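Local coordinates for cobalamin biosynthesis protein CobN (Mycobacterium tuberculosis, PDB 7C6O) that serves as the large, catalytic subunit of cobaltochelatase, the enzyme that inserts cobalt into the corrin ring during cobalamin biosynthesis, at residues R1064-D1067 / D1073-Q1076; I1068-D1073 / R1120-N1125; G887-R892 / N1060-E1065. One frame throughout, in Å; residues are numbered along the deposited sequence.

In the fold
The three contacts cluster around the loop between strand 1056-1061 and helix 1072-1089. Helix 887-893 comes first in the chain; on the later side contact 3 uses the end of strand 1056-1061 and the residues after it, contact 1 the loop and the start of helix 1072-1089, and contact 2 that loop and the end of helix 1111-1123. Centres of contacts 1 and 2 lie about 8 Å apart, 1 and 3 about 9 Å, 2 and 3 about 16 Å. Contacts 1 and 2 share Asp1073, contacts 1 and 3 Arg1064 and Glu1065. The strand-to-helix connection of a beta-alpha-beta unit is thus held to helices 887-893 and 1111-1123 and folded on the start of its own helix.

Contact 1: residues R1064-D1067 / D1073-Q1076; sequences REHD and DYFQ
The rings of His1066 and Tyr1074 touch only along their rims, with no stacking; their centroids are 5.7 Å apart and their planes are inclined by 50°. At the edge of the tyrosine ring, close to its plane, sits His1066 NE2; the phenol oxygen in turn lies near the plane of the imidazole, at the NE2 corner. His1066 NE2 and Tyr1074 OH are hydrogen-bonded at 3.0 Å with a bent angle of 147°. Beside this bond the imidazole rim also brushes the phenol ring, His1066 CD2 lying 3.7 Å from Tyr1074 CE2. A chi1 of 68° tucks His1066 CG between its own backbone N and carbonyl carbon and turns the imidazole toward the helix. A looser touch comes from the backbone, where Asp1067 O is 4.1 Å from Tyr1074 CE2. The carboxylate of Asp1067 is engaged elsewhere, in a salt bridge with Arg1122. One hydrogen bond between side chains thus links the loop to the first turn of the helix it leads into, bridging the connection between residues 1066 and 1074. Around the pair, Tyr1074 makes a T-shaped contact with Trp886 and packs on Tyr1153 of helix 1136-1157, which places the bond between the loop after strand 1056-1061, the start of helix 1072-1089 and helix 1136-1157.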
# COMPACT_ATOMS: atom_id res chain seq x y z
N ARG A 1064 -3.48 7.69 -14.31
CA ARG A 1064 -4.31 7.72 -15.51
C ARG A 1064 -4.89 6.36 -15.88
O ARG A 1064 -5.79 6.30 -16.72
CB ARG A 1064 -3.50 8.26 -16.70
CG ARG A 1064 -3.56 9.77 -16.86
CD ARG A 1064 -4.90 10.20 -17.43
NE ARG A 1064 -5.12 11.64 -17.25
CZ ARG A 1064 -6.06 12.16 -16.47
NH1 ARG A 1064 -6.88 11.36 -15.80
NH2 ARG A 1064 -6.18 13.47 -16.36
N GLU A 1065 -4.39 5.28 -15.27
CA GLU A 1065 -4.86 3.94 -15.61
C GLU A 1065 -6.34 3.73 -15.29
O GLU A 1065 -6.98 2.88 -15.90
CB GLU A 1065 -4.01 2.90 -14.89
CG GLU A 1065 -2.57 2.81 -15.38
CD GLU A 1065 -1.64 3.83 -14.75
OE1 GLU A 1065 -2.12 4.78 -14.09
OE2 GLU A 1065 -0.41 3.68 -14.91
N HIS A 1066 -6.88 4.48 -14.34
CA HIS A 1066 -8.30 4.42 -14.01
C HIS A 1066 -8.79 5.84 -13.73
O HIS A 1066 -7.99 6.77 -13.58
CB HIS A 1066 -8.57 3.51 -12.81
CG HIS A 1066 -8.04 4.03 -11.52
ND1 HIS A 1066 -6.85 3.60 -10.98
CD2 HIS A 1066 -8.53 4.96 -10.66
CE1 HIS A 1066 -6.63 4.24 -9.84
NE2 HIS A 1066 -7.63 5.07 -9.63
N ASP A 1067 -10.11 6.00 -13.65
CA ASP A 1067 -10.70 7.31 -13.41
C ASP A 1067 -11.70 7.23 -12.27
O ASP A 1067 -11.91 6.17 -11.67
CB ASP A 1067 -11.33 7.89 -14.69
CG ASP A 1067 -12.36 6.96 -15.32
OD1 ASP A 1067 -13.31 6.55 -14.62
OD2 ASP A 1067 -12.23 6.66 -16.53
N ASP A 1073 -13.83 3.84 -4.67
CA ASP A 1073 -13.23 4.59 -3.57
C ASP A 1073 -13.43 6.09 -3.73
O ASP A 1073 -13.51 6.81 -2.72
CB ASP A 1073 -11.75 4.24 -3.45
CG ASP A 1073 -11.52 2.85 -2.92
OD1 ASP A 1073 -12.18 2.48 -1.92
OD2 ASP A 1073 -10.70 2.11 -3.50
N TYR A 1074 -13.51 6.59 -4.96
CA TYR A 1074 -13.65 8.03 -5.15
C TYR A 1074 -15.00 8.52 -4.63
O TYR A 1074 -15.06 9.45 -3.83
CB TYR A 1074 -13.44 8.40 -6.62
CG TYR A 1074 -12.00 8.22 -7.04
CD1 TYR A 1074 -11.05 9.20 -6.78
CD2 TYR A 1074 -11.58 7.05 -7.66
CE1 TYR A 1074 -9.73 9.03 -7.14
CE2 TYR A 1074 -10.26 6.88 -8.03
CZ TYR A 1074 -9.34 7.87 -7.77
OH TYR A 1074 -8.03 7.69 -8.14
N PHE A 1075 -16.10 7.88 -5.05
CA PHE A 1075 -17.39 8.36 -4.57
C PHE A 1075 -17.55 8.10 -3.08
O PHE A 1075 -18.22 8.88 -2.39
CB PHE A 1075 -18.55 7.76 -5.39
CG PHE A 1075 -19.07 6.43 -4.89
CD1 PHE A 1075 -19.99 6.37 -3.85
CD2 PHE A 1075 -18.69 5.25 -5.50
CE1 PHE A 1075 -20.48 5.15 -3.40
CE2 PHE A 1075 -19.18 4.02 -5.06
CZ PHE A 1075 -20.08 3.97 -4.01
N GLN A 1076 -16.93 7.04 -2.55
CA GLN A 1076 -17.03 6.76 -1.12
C GLN A 1076 -16.40 7.87 -0.29
O GLN A 1076 -17.01 8.39 0.64
CB GLN A 1076 -16.37 5.42 -0.80
CG GLN A 1076 -17.17 4.21 -1.20
CD GLN A 1076 -16.73 2.98 -0.43
OE1 GLN A 1076 -17.13 2.78 0.71
NE2 GLN A 1076 -15.89 2.16 -1.06

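Contact 2: residues I1068-D1073 / R1120-N1125; sequences IADSDD and RARVVN
Ala1069 and Asp1070, in the loop just ahead of helix 1072-1089, face a pi-type widening of the last turn of helix 1111-1123, with the CA atoms of Ala1069 and Val1123 8.2 Å apart. Arg1122 reaches across from that turn. Its CG is anti to the backbone N and its chain bends at chi2 and chi3, which carries the guanidinium to the loop. There Asp1070 OD1 stands over one face of the flat group, 2.9 Å from Arg1122 NH2; it lies well out of the guanidinium plane, where no N-H is directed, leaving a purely electrostatic attraction. Val1123 CG2 covers the opposite face, 4.0 Å above the plane. At the edge, Arg1122 NH2 gives a weak hydrogen bond of 3.4 Å to Ala1069 O. The stronger partner of Arg1122 is Asp1067, also bound through NH2, whereas Asp1070 OD2 pairs with Arg698. This buried arginine is therefore shared between two acidic loop residues. Farther along, Ser1071 occupies the N-cap position of helix 1072-1089. The loop and helix belong to a beta-alpha-beta crossover, linking the neighbouring parallel strands 1056-1061 and 1094-1099.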
# COMPACT_ATOMS: atom_id res chain seq x y z
N ILE A 1068 -12.34 8.36 -11.97
CA ILE A 1068 -13.20 8.44 -10.79
C ILE A 1068 -14.49 7.65 -10.94
O ILE A 1068 -15.19 7.44 -9.94
CB ILE A 1068 -13.53 9.91 -10.44
CG1 ILE A 1068 -14.31 10.58 -11.57
CG2 ILE A 1068 -12.25 10.67 -10.14
CD1 ILE A 1068 -14.95 11.90 -11.16
N ALA A 1069 -14.83 7.22 -12.15
CA ALA A 1069 -15.95 6.32 -12.37
C ALA A 1069 -15.51 4.88 -12.55
O ALA A 1069 -16.33 4.02 -12.88
CB ALA A 1069 -16.76 6.78 -13.59
N ASP A 1070 -14.22 4.59 -12.33
CA ASP A 1070 -13.65 3.25 -12.44
C ASP A 1070 -13.45 2.56 -11.11
O ASP A 1070 -13.24 1.34 -11.09
CB ASP A 1070 -12.29 3.31 -13.15
CG ASP A 1070 -12.40 3.19 -14.64
OD1 ASP A 1070 -13.40 2.60 -15.11
OD2 ASP A 1070 -11.49 3.67 -15.35
N SER A 1071 -13.47 3.30 -10.00
CA SER A 1071 -13.24 2.73 -8.69
C SER A 1071 -14.26 3.29 -7.71
O SER A 1071 -14.57 4.49 -7.74
CB SER A 1071 -11.83 3.02 -8.18
OG SER A 1071 -11.67 2.57 -6.84
N ASP A 1072 -14.77 2.42 -6.84
CA ASP A 1072 -15.74 2.84 -5.83
C ASP A 1072 -15.15 3.80 -4.81
O ASP A 1072 -15.91 4.50 -4.14
CB ASP A 1072 -16.29 1.61 -5.11
CG ASP A 1072 -15.19 0.72 -4.56
OD1 ASP A 1072 -14.55 0.00 -5.36
OD2 ASP A 1072 -14.94 0.78 -3.34
N ASP A 1073 -13.83 3.84 -4.67
CA ASP A 1073 -13.23 4.59 -3.57
C ASP A 1073 -13.43 6.09 -3.73
O ASP A 1073 -13.51 6.81 -2.72
CB ASP A 1073 -11.75 4.24 -3.45
CG ASP A 1073 -11.52 2.85 -2.92
OD1 ASP A 1073 -12.18 2.48 -1.92
OD2 ASP A 1073 -10.70 2.11 -3.50
N ARG A 1120 -17.57 11.60 -21.31
CA ARG A 1120 -17.40 11.69 -22.75
C ARG A 1120 -16.11 11.03 -23.22
O ARG A 1120 -16.09 10.36 -24.26
CB ARG A 1120 -17.44 13.14 -23.21
CG ARG A 1120 -18.79 13.82 -23.02
CD ARG A 1120 -18.88 15.02 -23.92
NE ARG A 1120 -20.02 15.88 -23.62
CZ ARG A 1120 -21.18 15.84 -24.25
NH1 ARG A 1120 -21.39 14.95 -25.22
NH2 ARG A 1120 -22.15 16.68 -23.91
N ALA A 1121 -15.00 11.19 -22.48
CA ALA A 1121 -13.73 10.65 -22.94
C ALA A 1121 -13.63 9.14 -22.75
O ALA A 1121 -12.83 8.50 -23.44
CB ALA A 1121 -12.56 11.33 -22.21
N ARG A 1122 -14.43 8.55 -21.86
CA ARG A 1122 -14.26 7.13 -21.57
C ARG A 1122 -15.60 6.39 -21.52
O ARG A 1122 -15.78 5.41 -22.24
CB ARG A 1122 -13.51 6.95 -20.25
CG ARG A 1122 -12.83 5.59 -20.09
CD ARG A 1122 -13.72 4.60 -19.36
NE ARG A 1122 -13.99 5.01 -17.99
CZ ARG A 1122 -14.90 4.44 -17.21
NH1 ARG A 1122 -15.64 3.44 -17.67
NH2 ARG A 1122 -15.08 4.87 -15.96
N VAL A 1123 -16.53 6.87 -20.68
CA VAL A 1123 -17.72 6.08 -20.34
C VAL A 1123 -18.51 5.71 -21.59
O VAL A 1123 -18.86 4.55 -21.80
CB VAL A 1123 -18.59 6.84 -19.32
CG1 VAL A 1123 -19.89 6.10 -19.08
CG2 VAL A 1123 -17.83 7.03 -18.01
N VAL A 1124 -18.81 6.70 -22.43
CA VAL A 1124 -19.56 6.45 -23.66
C VAL A 1124 -18.69 6.65 -24.90
O VAL A 1124 -19.21 6.84 -26.00
CB VAL A 1124 -20.84 7.31 -23.73
CG1 VAL A 1124 -21.80 6.92 -22.62
CG2 VAL A 1124 -20.49 8.78 -23.65
N ASN A 1125 -17.38 6.61 -24.73
CA ASN A 1125 -16.46 6.66 -25.86
C ASN A 1125 -16.54 5.35 -26.63
O ASN A 1125 -16.24 4.29 -26.05
CB ASN A 1125 -15.04 6.92 -25.37
CG ASN A 1125 -14.06 7.20 -26.49
OD1 ASN A 1125 -14.22 6.72 -27.61
ND2 ASN A 1125 -13.04 8.00 -26.20

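Contact 3: residues G887-R892 / N1060-E1065; sequences GTSAMR and NTDTRE
Ser889 and Arg892 of helix 887-893 meet Asp1062 and Thr1063 where two neighbouring parallel strands of an alpha/beta domain end: 880-885, which runs into this helix, and 1056-1061, which runs into the loop. The electrostatic part is a salt bridge between Arg892 NH1 and Asp1062 OD1 at 3.2 Å, whose hydrogen bond is weak, with an angle of 132°. The two side chains cross at about a right angle, the guanidinium and carboxylate planes 72° apart, so the ion pair is not the flat, two-pronged kind. Asp1062 was modelled in two conformers, and this geometry holds for one of them. The stronger grip on Arg892 comes from elsewhere: NE bonds to Asn593 O, and NH2 forms a salt bridge with Asp594.

Among hydroxyls and water, Ser889 OG lies 3.0 Å from Asp1062 OD2, at best a weak and doubtful bond. A water molecule also links the segments: in this conformer it donates to Asp1062 OD1 at 3.1 Å, is bonded to Ser889 OG at 3.1 Å, and gives a weak bond to Asn1060 O; the same water lies at the edge of the Arg892 guanidinium, in its plane.

Packing completes the contact. Extended from CG to NE, the Arg892 chain passes across Thr1063, with Arg892 CD 4.0 Å from Thr1063 CB. Over the centre of one guanidinium face sits Thr1063 CG2, and over the other Thr888 OG1, so the flat group is held between two threonines, one from each segment. On the loop side, Thr1063 OG1 donates a hydrogen bond of 2.7 Å to Glu1065 OE1, meeting the carboxylate on its syn side, 30° out of plane.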
# COMPACT_ATOMS: atom_id res chain seq x y z
N GLY A 887 -3.13 5.99 1.17
CA GLY A 887 -1.76 5.50 1.21
C GLY A 887 -1.23 5.16 -0.17
O GLY A 887 -0.06 5.43 -0.47
N THR A 888 -2.07 4.57 -1.02
CA THR A 888 -1.62 4.23 -2.37
C THR A 888 -1.23 5.47 -3.15
O THR A 888 -0.30 5.43 -3.96
CB THR A 888 -2.70 3.41 -3.09
OG1 THR A 888 -2.14 2.80 -4.26
CG2 THR A 888 -3.88 4.29 -3.51
N SER A 889 -1.90 6.60 -2.89
CA SER A 889 -1.54 7.85 -3.55
C SER A 889 -0.19 8.36 -3.08
O SER A 889 0.62 8.83 -3.89
CB SER A 889 -2.62 8.91 -3.29
OG SER A 889 -3.89 8.47 -3.75
N ALA A 890 0.07 8.29 -1.77
CA ALA A 890 1.38 8.70 -1.27
C ALA A 890 2.49 7.84 -1.85
O ALA A 890 3.60 8.32 -2.08
CB ALA A 890 1.40 8.63 0.26
N MET A 891 2.20 6.56 -2.13
CA MET A 891 3.21 5.69 -2.71
C MET A 891 3.40 5.93 -4.20
O MET A 891 4.49 5.72 -4.73
CB MET A 891 2.85 4.23 -2.45
CG MET A 891 2.86 3.85 -0.97
SD MET A 891 2.27 2.17 -0.71
CE MET A 891 2.74 1.92 1.00
N ARG A 892 2.34 6.36 -4.90
CA ARG A 892 2.46 6.65 -6.33
C ARG A 892 3.22 7.95 -6.58
O ARG A 892 3.91 8.08 -7.59
CB ARG A 892 1.07 6.77 -6.97
CG ARG A 892 0.25 5.50 -7.07
CD ARG A 892 -1.06 5.80 -7.82
NE ARG A 892 -1.96 4.66 -7.90
CZ ARG A 892 -3.24 4.68 -7.52
NH1 ARG A 892 -3.78 5.80 -7.05
NH2 ARG A 892 -3.97 3.59 -7.64
N ASN A 1060 -7.72 14.18 -5.13
CA ASN A 1060 -6.75 14.28 -6.21
C ASN A 1060 -6.73 12.99 -7.03
O ASN A 1060 -6.83 11.89 -6.48
CB ASN A 1060 -5.36 14.59 -5.66
CG ASN A 1060 -5.30 15.96 -5.00
OD1 ASN A 1060 -5.98 16.89 -5.43
ND2 ASN A 1060 -4.51 16.08 -3.95
N THR A 1061 -6.64 13.15 -8.35
CA THR A 1061 -6.51 12.04 -9.29
C THR A 1061 -5.07 12.04 -9.78
O THR A 1061 -4.67 12.93 -10.54
CB THR A 1061 -7.49 12.17 -10.45
OG1 THR A 1061 -7.25 13.41 -11.14
CG2 THR A 1061 -8.92 12.16 -9.94
N ASP A 1062 -4.29 11.05 -9.35
CA ASP A 1062 -2.86 11.02 -9.59
C ASP A 1062 -2.42 9.95 -10.58
O ASP A 1062 -1.23 9.90 -10.92
CB ASP A 1062 -2.12 10.81 -8.26
CG ASP A 1062 -2.81 9.79 -7.37
OD1 ASP A 1062 -3.53 8.91 -7.89
OD2 ASP A 1062 -2.65 9.88 -6.14
N THR A 1063 -3.32 9.09 -11.04
CA THR A 1063 -2.95 8.03 -11.97
C THR A 1063 -3.97 7.99 -13.11
O THR A 1063 -5.15 8.26 -12.91
CB THR A 1063 -2.84 6.67 -11.25
OG1 THR A 1063 -1.70 5.95 -11.74
CG2 THR A 1063 -4.09 5.82 -11.45
N ARG A 1064 -3.48 7.69 -14.31
CA ARG A 1064 -4.31 7.72 -15.51
C ARG A 1064 -4.89 6.36 -15.88
O ARG A 1064 -5.79 6.30 -16.72
CB ARG A 1064 -3.50 8.26 -16.70
CG ARG A 1064 -3.56 9.77 -16.86
CD ARG A 1064 -4.90 10.20 -17.43
NE ARG A 1064 -5.12 11.64 -17.25
CZ ARG A 1064 -6.06 12.16 -16.47
NH1 ARG A 1064 -6.88 11.36 -15.80
NH2 ARG A 1064 -6.18 13.47 -16.36
N GLU A 1065 -4.39 5.28 -15.27
CA GLU A 1065 -4.86 3.94 -15.61
C GLU A 1065 -6.34 3.73 -15.29
O GLU A 1065 -6.98 2.88 -15.90
CB GLU A 1065 -4.01 2.90 -14.89
CG GLU A 1065 -2.57 2.81 -15.38
CD GLU A 1065 -1.64 3.83 -14.75
OE1 GLU A 1065 -2.12 4.78 -14.09
OE2 GLU A 1065 -0.41 3.68 -14.91
O HOH W 1 -5.99 8.62 -6.06